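Local coordinates for putative type VI secretion protein (Escherichia coli, PDB 3U66), which is of uncertain molecular function but, as a TssL/DotU-family protein attached to the inner membrane, probably serves as a component of the type VI secretion apparatus, at residues R110-L115 against Y140-D145; E105-R110 against C129-L134; E10-P15 against K44-E49. All blocks are in the same frame, centred on the assembly; numbering follows the deposited sequence.

Contact 1. Residues R110-L115 against Y140-D145; sequences RIREQL and YRSQDD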
loop_
_atom_site.group_PDB
_atom_site.type_symbol
_atom_site.label_atom_id
_atom_site.label_comp_id
_atom_site.label_asym_id
_atom_site.label_seq_id
_atom_site.Cartn_x
_atom_site.Cartn_y
_atom_site.Cartn_z
ATOM N N ARG A 110 10.062 5.099 2.282
ATOM C CA ARG A 110 10.510 3.743 2.015
ATOM C C ARG A 110 10.559 3.428 0.521
ATOM O O ARG A 110 11.433 2.683 0.101
ATOM C CB ARG A 110 9.613 2.749 2.769
ATOM C CG ARG A 110 10.031 1.296 2.680
ATOM C CD ARG A 110 10.928 0.817 3.807
ATOM N NE ARG A 110 10.290 0.961 5.121
ATOM C CZ ARG A 110 9.797 -0.030 5.865
ATOM N NH1 ARG A 110 9.873 -1.280 5.438
ATOM N NH2 ARG A 110 9.245 0.224 7.033
ATOM N N ILE A 111 9.632 3.973 -0.280
ATOM C CA ILE A 111 9.612 3.794 -1.744
ATOM C C ILE A 111 10.828 4.489 -2.383
ATOM O O ILE A 111 11.488 3.909 -3.249
ATOM C CB ILE A 111 8.249 4.223 -2.390
ATOM C CG1 ILE A 111 7.108 3.245 -1.998
ATOM C CG2 ILE A 111 8.347 4.332 -3.940
ATOM C CD1 ILE A 111 5.687 3.795 -2.118
ATOM N N ARG A 112 11.148 5.701 -1.893
ATOM C CA ARG A 112 12.269 6.523 -2.352
ATOM C C ARG A 112 13.626 5.886 -2.087
ATOM O O ARG A 112 14.481 5.926 -2.971
ATOM C CB ARG A 112 12.207 7.937 -1.765
ATOM C CG ARG A 112 10.931 8.694 -2.130
ATOM C CD ARG A 112 11.171 10.131 -2.544
ATOM N NE ARG A 112 12.159 10.816 -1.712
ATOM C CZ ARG A 112 11.879 11.453 -0.580
ATOM N NH1 ARG A 112 10.632 11.489 -0.122
ATOM N NH2 ARG A 112 12.842 12.051 0.103
ATOM N N GLU A 113 13.825 5.283 -0.895
ATOM C CA GLU A 113 15.093 4.614 -0.587
ATOM C C GLU A 113 15.296 3.319 -1.372
ATOM O O GLU A 113 16.433 2.883 -1.556
ATOM C CB GLU A 113 15.405 4.497 0.921
ATOM C CG GLU A 113 14.251 4.062 1.799
ATOM C CD GLU A 113 14.246 4.718 3.168
ATOM O OE1 GLU A 113 14.355 5.966 3.234
ATOM O OE2 GLU A 113 14.098 3.987 4.174
ATOM N N GLN A 114 14.193 2.740 -1.880
ATOM C CA GLN A 114 14.215 1.557 -2.742
ATOM C C GLN A 114 14.654 1.998 -4.138
ATOM O O GLN A 114 15.375 1.262 -4.813
ATOM C CB GLN A 114 12.836 0.874 -2.794
ATOM C CG GLN A 114 12.525 -0.007 -1.588
ATOM C CD GLN A 114 13.400 -1.239 -1.492
ATOM O OE1 GLN A 114 13.510 -2.049 -2.417
ATOM N NE2 GLN A 114 14.044 -1.410 -0.356
ATOM N N LEU A 115 14.246 3.215 -4.554
ATOM C CA LEU A 115 14.611 3.806 -5.846
ATOM C C LEU A 115 16.078 4.244 -5.901
ATOM O O LEU A 115 16.648 4.319 -6.993
ATOM C CB LEU A 115 13.675 4.970 -6.227
ATOM C CG LEU A 115 12.233 4.606 -6.612
ATOM C CD1 LEU A 115 11.436 5.833 -6.916
ATOM C CD2 LEU A 115 12.179 3.660 -7.807
ATOM N N TYR A 140 2.296 12.250 1.625
ATOM C CA TYR A 140 3.613 12.513 1.055
ATOM C C TYR A 140 4.125 13.875 1.497
ATOM O O TYR A 140 3.398 14.877 1.463
ATOM C CB TYR A 140 3.567 12.424 -0.478
ATOM C CG TYR A 140 4.906 12.625 -1.168
ATOM C CD1 TYR A 140 5.780 11.559 -1.358
ATOM C CD2 TYR A 140 5.260 13.864 -1.694
ATOM C CE1 TYR A 140 7.003 11.733 -2.011
ATOM C CE2 TYR A 140 6.484 14.050 -2.343
ATOM C CZ TYR A 140 7.351 12.982 -2.505
ATOM O OH TYR A 140 8.557 13.161 -3.150
ATOM N N ARG A 141 5.383 13.880 1.946
ATOM C CA ARG A 141 6.123 15.055 2.398
ATOM C C ARG A 141 7.530 14.922 1.826
ATOM O O ARG A 141 8.055 13.806 1.746
ATOM C CB ARG A 141 6.221 15.130 3.943
ATOM C CG ARG A 141 5.005 14.671 4.745
ATOM C CD ARG A 141 4.197 15.823 5.293
ATOM N NE ARG A 141 2.984 16.055 4.505
ATOM C CZ ARG A 141 1.754 15.742 4.907
ATOM N NH1 ARG A 141 1.552 15.196 6.097
ATOM N NH2 ARG A 141 0.715 15.993 4.119
ATOM N N SER A 142 8.143 16.052 1.434
ATOM C CA SER A 142 9.511 16.098 0.908
ATOM C C SER A 142 10.003 17.532 0.899
ATOM O O SER A 142 9.617 18.309 0.012
ATOM C CB SER A 142 9.607 15.494 -0.494
ATOM O OG SER A 142 10.963 15.250 -0.834
ATOM N N GLN A 143 10.845 17.900 1.891
ATOM C CA GLN A 143 11.398 19.255 1.966
ATOM C C GLN A 143 12.494 19.448 0.904
ATOM O O GLN A 143 13.673 19.642 1.226
ATOM C CB GLN A 143 11.832 19.648 3.401
ATOM C CG GLN A 143 10.660 19.833 4.389
ATOM C CD GLN A 143 9.761 21.058 4.187
ATOM O OE1 GLN A 143 9.119 21.533 5.132
ATOM N NE2 GLN A 143 9.634 21.582 2.967
ATOM N N ASP A 144 12.073 19.326 -0.380
ATOM C CA ASP A 144 12.870 19.442 -1.601
ATOM C C ASP A 144 11.987 19.500 -2.876
ATOM O O ASP A 144 10.754 19.450 -2.796
ATOM C CB ASP A 144 14.003 18.366 -1.656
ATOM C CG ASP A 144 13.805 17.115 -2.505
ATOM O OD1 ASP A 144 14.817 16.530 -2.938
ATOM O OD2 ASP A 144 12.645 16.706 -2.703
ATOM N N ASP A 145 12.638 19.562 -4.041
ATOM C CA ASP A 145 12.047 19.649 -5.373
ATOM C C ASP A 145 11.299 18.393 -5.898
ATOM O O ASP A 145 10.820 18.417 -7.041
ATOM C CB ASP A 145 13.165 20.017 -6.346
#
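The guanidinium group of Arg112 meets the hydroxyl of Ser142 through one of its faces: OG of Ser142 stands 3.5 Å above the guanidinium plane, displaced toward the rim. It lies 3.8 Å from NH2 of Arg112, a polar approach too long and too far out of plane to count as a hydrogen bond. NH1 of Arg112 also comes within 3.9 Å of the carbonyl O of Arg141 and 4.0 Å of OH of Tyr140. The phenol and the guanidinium planes are turned 71° against each other, which rules out a flat stack, and the two side chains cross nearly at right angles.

Further out, OG of Ser142 donates a hydrogen bond of 2.9 Å to OD2 of Asp144, meeting that oxygen from above the carboxylate plane. The same OD2 takes the backbone N-H of Glu146. The first torsion of Tyr140, with CG anti to the backbone N (chi1 -178°), carries the ring toward helix 103-115 and brings OH near Arg112; the ring packs edge-to-face with Trp108, and OH has a weak hydrogen bond to O of Glu146. The strongest polar partner of Arg112 is the carboxylate of Glu146, which forms a salt bridge with NE, while the Arg112 chain, bent at chi2 and chi3, rests on Val151 of helix 148-157. Replacing Arg112 with a leucine would probably leave Glu146 without its charged mate and the hydroxyl of Ser142 without the cation that faces it.

Across this small surface contact, burying 118 Å² in all, the segments meet by loose polar approaches; the salt bridge to Glu146, with packing on Val151, makes the firmer link. OD2 of Asp144, 5.4 Å from NH2 of Arg112, probably adds a weaker long-range attraction.

Contact 2. Residues E105-R110 against C129-L134; sequences EELWER and CRTLQL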
loop_
_atom_site.group_PDB
_atom_site.type_symbol
_atom_site.label_atom_id
_atom_site.label_comp_id
_atom_site.label_asym_id
_atom_site.label_seq_id
_atom_site.Cartn_x
_atom_site.Cartn_y
_atom_site.Cartn_z
ATOM N N GLU A 105 3.063 8.316 5.826
ATOM C CA GLU A 105 4.223 9.166 5.571
ATOM C C GLU A 105 5.480 8.339 5.265
ATOM O O GLU A 105 6.116 8.565 4.227
ATOM C CB GLU A 105 4.469 10.093 6.779
ATOM C CG GLU A 105 5.273 11.343 6.465
ATOM C CD GLU A 105 5.496 12.270 7.643
ATOM O OE1 GLU A 105 4.499 12.669 8.287
ATOM O OE2 GLU A 105 6.667 12.631 7.901
ATOM N N GLU A 106 5.850 7.400 6.166
ATOM C CA GLU A 106 7.083 6.636 5.989
ATOM C C GLU A 106 7.119 5.568 4.898
ATOM O O GLU A 106 8.220 5.146 4.532
ATOM C CB GLU A 106 7.775 6.232 7.308
ATOM C CG GLU A 106 6.960 5.377 8.255
ATOM N N LEU A 107 5.955 5.179 4.316
ATOM C CA LEU A 107 5.949 4.235 3.188
ATOM C C LEU A 107 6.468 4.938 1.919
ATOM O O LEU A 107 7.173 4.323 1.126
ATOM C CB LEU A 107 4.574 3.580 2.962
ATOM C CG LEU A 107 4.418 2.617 1.767
ATOM C CD1 LEU A 107 5.344 1.391 1.887
ATOM C CD2 LEU A 107 2.983 2.188 1.614
ATOM N N TRP A 108 6.148 6.236 1.760
ATOM C CA TRP A 108 6.642 7.077 0.670
ATOM C C TRP A 108 8.150 7.250 0.800
ATOM O O TRP A 108 8.856 7.203 -0.199
ATOM C CB TRP A 108 5.937 8.446 0.661
ATOM C CG TRP A 108 4.620 8.410 -0.043
ATOM C CD1 TRP A 108 3.385 8.523 0.523
ATOM C CD2 TRP A 108 4.394 8.118 -1.429
ATOM N NE1 TRP A 108 2.407 8.366 -0.430
ATOM C CE2 TRP A 108 3.001 8.107 -1.638
ATOM C CE3 TRP A 108 5.244 7.861 -2.518
ATOM C CZ2 TRP A 108 2.431 7.840 -2.885
ATOM C CZ3 TRP A 108 4.677 7.635 -3.762
ATOM C CH2 TRP A 108 3.289 7.638 -3.940
ATOM N N GLU A 109 8.633 7.417 2.043
ATOM C CA GLU A 109 10.043 7.554 2.416
ATOM C C GLU A 109 10.753 6.231 2.051
ATOM O O GLU A 109 11.862 6.255 1.508
ATOM C CB GLU A 109 10.128 7.816 3.933
ATOM C CG GLU A 109 11.404 8.474 4.423
ATOM C CD GLU A 109 11.468 8.749 5.916
ATOM O OE1 GLU A 109 10.529 8.352 6.648
ATOM O OE2 GLU A 109 12.467 9.363 6.357
ATOM N N ARG A 110 10.062 5.099 2.282
ATOM C CA ARG A 110 10.510 3.743 2.015
ATOM C C ARG A 110 10.559 3.428 0.521
ATOM O O ARG A 110 11.433 2.683 0.101
ATOM C CB ARG A 110 9.613 2.749 2.769
ATOM C CG ARG A 110 10.031 1.296 2.680
ATOM C CD ARG A 110 10.928 0.817 3.807
ATOM N NE ARG A 110 10.290 0.961 5.121
ATOM C CZ ARG A 110 9.797 -0.030 5.865
ATOM N NH1 ARG A 110 9.873 -1.280 5.438
ATOM N NH2 ARG A 110 9.245 0.224 7.033
ATOM N N CYS A 129 4.014 -1.057 -6.453
ATOM C CA CYS A 129 3.220 -0.591 -7.588
ATOM C C CYS A 129 1.772 -0.997 -7.375
ATOM O O CYS A 129 0.861 -0.200 -7.605
ATOM C CB CYS A 129 3.764 -1.141 -8.906
ATOM S SG CYS A 129 5.282 -0.334 -9.469
ATOM N N ARG A 130 1.568 -2.238 -6.917
ATOM C CA ARG A 130 0.246 -2.788 -6.628
ATOM C C ARG A 130 -0.416 -2.000 -5.501
ATOM O O ARG A 130 -1.615 -1.716 -5.595
ATOM C CB ARG A 130 0.341 -4.288 -6.294
ATOM C CG ARG A 130 -0.706 -5.165 -6.976
ATOM C CD ARG A 130 -0.527 -5.215 -8.478
ATOM N NE ARG A 130 -0.776 -6.538 -9.046
ATOM C CZ ARG A 130 -1.730 -6.815 -9.929
ATOM N NH1 ARG A 130 -2.553 -5.859 -10.351
ATOM N NH2 ARG A 130 -1.877 -8.046 -10.393
ATOM N N THR A 131 0.382 -1.587 -4.477
ATOM C CA THR A 131 -0.070 -0.792 -3.334
ATOM C C THR A 131 -0.647 0.546 -3.829
ATOM O O THR A 131 -1.726 0.939 -3.396
ATOM C CB THR A 131 1.064 -0.654 -2.298
ATOM O OG1 THR A 131 1.434 -1.957 -1.835
ATOM C CG2 THR A 131 0.690 0.222 -1.113
ATOM N N LEU A 132 0.054 1.203 -4.767
ATOM C CA LEU A 132 -0.366 2.478 -5.355
ATOM C C LEU A 132 -1.527 2.331 -6.325
ATOM O O LEU A 132 -2.362 3.235 -6.397
ATOM C CB LEU A 132 0.803 3.218 -6.033
ATOM C CG LEU A 132 1.998 3.637 -5.164
ATOM C CD1 LEU A 132 2.957 4.475 -5.948
ATOM C CD2 LEU A 132 1.572 4.384 -3.919
ATOM N N GLN A 133 -1.579 1.207 -7.073
ATOM C CA GLN A 133 -2.643 0.891 -8.028
ATOM C C GLN A 133 -3.969 0.699 -7.302
ATOM O O GLN A 133 -4.993 1.142 -7.807
ATOM C CB GLN A 133 -2.289 -0.377 -8.830
ATOM C CG GLN A 133 -3.321 -0.765 -9.896
ATOM C CD GLN A 133 -3.264 -2.205 -10.343
ATOM O OE1 GLN A 133 -2.479 -3.019 -9.854
ATOM N NE2 GLN A 133 -4.126 -2.557 -11.271
ATOM N N LEU A 134 -3.953 0.056 -6.121
ATOM C CA LEU A 134 -5.180 -0.220 -5.361
ATOM C C LEU A 134 -5.764 0.979 -4.605
ATOM O O LEU A 134 -6.850 0.875 -4.027
ATOM C CB LEU A 134 -5.063 -1.481 -4.474
ATOM C CG LEU A 134 -4.587 -2.785 -5.150
ATOM C CD1 LEU A 134 -4.618 -3.917 -4.181
ATOM C CD2 LEU A 134 -5.416 -3.145 -6.362
#
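Trp108 brings CH2 and CZ2 of its six-membered ring against the forked end of Leu132: CH2 of Trp108 is 3.7 Å from CD2 of Leu132, and CD1 of the same leucine lies 3.8 Å from that ring atom. The two side chains cross at a slant. With CG anti to the carbonyl carbon (chi1 -83°), the indole is carried over toward helix 122-133. Its polar atom is satisfied, NE1 donating to the carbonyl of Thr137, and Phe136 meets the ring from beyond the two segments.

One residue back along each helix, Leu107 and Thr131 reach toward each other tip to tip, with 4.1 Å between CD2 of Leu107 and CG2 of Thr131. Thr131 offers its methyl to this meeting, while its hydroxyl bonds to the carbonyl of Cys127. No hydrogen bond crosses, and the nearest CA pair, Leu107 and Thr131, is 10.2 Å apart, so side chains alone bridge the gap.

Neighbouring helices 57-76 and 148-157 supply further partners, Ala66 to Thr131 and Ile152 to Leu132. Such apolar layering between consecutive helices is typical of the core of an all-helical bundle, the fold of this DotU-family domain.

Contact 3. Residues E10-P15 against K44-E49; sequences EQIFYP and KQAREE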
loop_
_atom_site.group_PDB
_atom_site.type_symbol
_atom_site.label_atom_id
_atom_site.label_comp_id
_atom_site.label_asym_id
_atom_site.label_seq_id
_atom_site.Cartn_x
_atom_site.Cartn_y
_atom_site.Cartn_z
ATOM N N GLU A 10 3.021 -12.125 -5.839
ATOM C CA GLU A 10 1.682 -11.652 -6.209
ATOM C C GLU A 10 0.621 -12.671 -5.774
ATOM O O GLU A 10 -0.416 -12.280 -5.235
ATOM C CB GLU A 10 1.586 -11.344 -7.713
ATOM C CG GLU A 10 2.251 -10.038 -8.113
ATOM C CD GLU A 10 1.826 -9.516 -9.471
ATOM O OE1 GLU A 10 0.896 -8.682 -9.528
ATOM O OE2 GLU A 10 2.427 -9.939 -10.482
ATOM N N GLN A 11 0.928 -13.974 -5.947
ATOM C CA GLN A 11 0.131 -15.139 -5.548
ATOM C C GLN A 11 -0.221 -15.072 -4.046
ATOM O O GLN A 11 -1.335 -15.438 -3.667
ATOM C CB GLN A 11 0.972 -16.406 -5.771
ATOM C CG GLN A 11 0.549 -17.340 -6.885
ATOM C CD GLN A 11 1.339 -18.649 -6.855
ATOM O OE1 GLN A 11 2.029 -19.003 -5.875
ATOM N NE2 GLN A 11 1.238 -19.418 -7.933
ATOM N N ILE A 12 0.763 -14.669 -3.196
ATOM C CA ILE A 12 0.638 -14.545 -1.734
ATOM C C ILE A 12 -0.316 -13.389 -1.361
ATOM O O ILE A 12 -1.118 -13.532 -0.435
ATOM C CB ILE A 12 2.027 -14.316 -1.041
ATOM C CG1 ILE A 12 3.206 -15.138 -1.608
ATOM C CG2 ILE A 12 1.949 -14.411 0.466
ATOM C CD1 ILE A 12 3.239 -16.653 -1.372
ATOM N N PHE A 13 -0.186 -12.233 -2.040
ATOM C CA PHE A 13 -0.966 -11.044 -1.726
ATOM C C PHE A 13 -2.298 -10.900 -2.445
ATOM O O PHE A 13 -3.098 -10.070 -2.019
ATOM C CB PHE A 13 -0.113 -9.773 -1.875
ATOM C CG PHE A 13 0.973 -9.583 -0.840
ATOM C CD1 PHE A 13 0.656 -9.235 0.470
ATOM C CD2 PHE A 13 2.314 -9.711 -1.185
ATOM C CE1 PHE A 13 1.663 -9.052 1.421
ATOM C CE2 PHE A 13 3.319 -9.536 -0.233
ATOM C CZ PHE A 13 2.988 -9.214 1.066
ATOM N N TYR A 14 -2.554 -11.702 -3.510
ATOM C CA TYR A 14 -3.813 -11.653 -4.280
ATOM C C TYR A 14 -5.093 -11.704 -3.423
ATOM O O TYR A 14 -5.919 -10.807 -3.584
ATOM C CB TYR A 14 -3.860 -12.698 -5.418
ATOM C CG TYR A 14 -3.283 -12.244 -6.737
ATOM C CD1 TYR A 14 -3.679 -11.047 -7.328
ATOM C CD2 TYR A 14 -2.422 -13.067 -7.464
ATOM C CE1 TYR A 14 -3.162 -10.631 -8.550
ATOM C CE2 TYR A 14 -1.894 -12.665 -8.687
ATOM C CZ TYR A 14 -2.269 -11.446 -9.227
ATOM O OH TYR A 14 -1.765 -11.047 -10.435
ATOM N N PRO A 15 -5.291 -12.665 -2.485
ATOM C CA PRO A 15 -6.524 -12.638 -1.672
ATOM C C PRO A 15 -6.726 -11.314 -0.916
ATOM O O PRO A 15 -7.832 -10.765 -0.912
ATOM C CB PRO A 15 -6.342 -13.824 -0.712
ATOM C CG PRO A 15 -5.370 -14.710 -1.366
ATOM C CD PRO A 15 -4.422 -13.792 -2.076
ATOM N N LYS A 44 -0.439 -12.597 8.591
ATOM C CA LYS A 44 0.325 -13.702 9.178
ATOM C C LYS A 44 0.570 -14.820 8.155
ATOM O O LYS A 44 1.661 -15.386 8.126
ATOM C CB LYS A 44 -0.370 -14.249 10.437
ATOM C CG LYS A 44 -0.332 -13.310 11.645
ATOM C CD LYS A 44 -0.338 -14.071 12.972
ATOM C CE LYS A 44 -1.706 -14.514 13.427
ATOM N NZ LYS A 44 -1.606 -15.525 14.512
ATOM N N GLN A 45 -0.445 -15.112 7.308
ATOM C CA GLN A 45 -0.402 -16.114 6.236
ATOM C C GLN A 45 0.630 -15.690 5.204
ATOM O O GLN A 45 1.427 -16.519 4.751
ATOM C CB GLN A 45 -1.796 -16.271 5.589
ATOM C CG GLN A 45 -1.838 -17.069 4.284
ATOM C CD GLN A 45 -1.957 -18.549 4.498
ATOM O OE1 GLN A 45 -2.993 -19.056 4.933
ATOM N NE2 GLN A 45 -0.911 -19.281 4.157
ATOM N N ALA A 46 0.629 -14.388 4.859
ATOM C CA ALA A 46 1.568 -13.807 3.903
ATOM C C ALA A 46 3.010 -13.884 4.404
ATOM O O ALA A 46 3.899 -14.227 3.621
ATOM C CB ALA A 46 1.181 -12.373 3.573
ATOM N N ARG A 47 3.221 -13.623 5.715
ATOM C CA ARG A 47 4.515 -13.669 6.403
ATOM C C ARG A 47 5.157 -15.067 6.312
ATOM O O ARG A 47 6.312 -15.184 5.894
ATOM C CB ARG A 47 4.351 -13.244 7.876
ATOM C CG ARG A 47 5.628 -12.696 8.514
ATOM C CD ARG A 47 5.819 -13.165 9.942
ATOM N NE ARG A 47 4.860 -12.565 10.875
ATOM C CZ ARG A 47 3.845 -13.216 11.439
ATOM N NH1 ARG A 47 3.634 -14.499 11.166
ATOM N NH2 ARG A 47 3.035 -12.589 12.279
ATOM N N GLU A 48 4.397 -16.118 6.678
ATOM C CA GLU A 48 4.830 -17.517 6.653
ATOM C C GLU A 48 5.110 -17.989 5.227
ATOM O O GLU A 48 6.093 -18.695 5.005
ATOM C CB GLU A 48 3.782 -18.419 7.325
ATOM N N GLU A 49 4.263 -17.579 4.263
ATOM C CA GLU A 49 4.394 -17.937 2.848
ATOM C C GLU A 49 5.616 -17.300 2.170
ATOM O O GLU A 49 6.344 -18.004 1.463
ATOM C CB GLU A 49 3.099 -17.631 2.093
ATOM C CG GLU A 49 2.347 -18.879 1.673
ATOM C CD GLU A 49 0.887 -18.699 1.307
ATOM O OE1 GLU A 49 0.561 -17.777 0.527
ATOM O OE2 GLU A 49 0.073 -19.537 1.754
HETATM O O HOH W 1 -1.024 -15.699 1.298
#
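Apolar packing centres on Ile12 and Ala46, whose CA atoms are the nearest across the two helices at 5.8 Å. The branch methyl of Ile12 lies against the backbone of the partner helix, CG2 lying 3.5 Å from CA of Ala46, because it stands anti to the backbone N while CG1 lies beside that N (chi1 -40°). The same CG2 of Ile12 is 3.8 Å from CB of Ala46. Phe13 joins from the next position: its CE1 is 4.0 Å from CB of Ala46. One small methyl thus receives two larger side chains. Behind it, Phe67 meets the Phe13 ring and Leu64 touches both Phe13 and Ala46, so helix 57-76 backs this part of the packing.

Mixed packing follows between Ile12 and Glu49, which slide past each other in opposite directions. CD1 of Ile12 lies 3.6 Å from CB of Glu49, so that CB extends the apolar patch, and OE1 of Glu49 lies beside the same Ile12 methyl.

Polar contact is made through water rather than directly. One water donates to O of Ile12 at 2.8 Å and to OE1 of Glu49 at 2.7 Å, spanning from the backbone of one helix to a side chain of the other.

The short helical segments run almost exactly opposed, at 173°, with axes approaching to 9.7 Å, although helix 7-24 is kinked at Pro15. Neighbours in sequence and antiparallel, helices 7-24 and 32-52 form a helical hairpin, a characteristic building unit of helical bundles.

Overall arrangement
Along the chain, contact 3 comes first and closes before the others begin, joining helices 7-24 and 32-52. Contacts 1 and 2 then interleave, sharing Arg110 and helix 103-115; their centres are 11 Å apart, and the two touch directly. The centre of contact 2 lies about 5 Å from the chain's centre and that of contact 1 about 15 Å; contacts 1 and 3 lie on opposite sides of the chain's centre, their own centres about 27 Å apart. Contacts 2 and 3 have centres 18 Å apart. Helices 103-115 and 122-133 link the two flanks, Trp108 meeting the surface loop and Arg130 bridging to Glu10 of helix 7-24, consistent with one continuous helical domain.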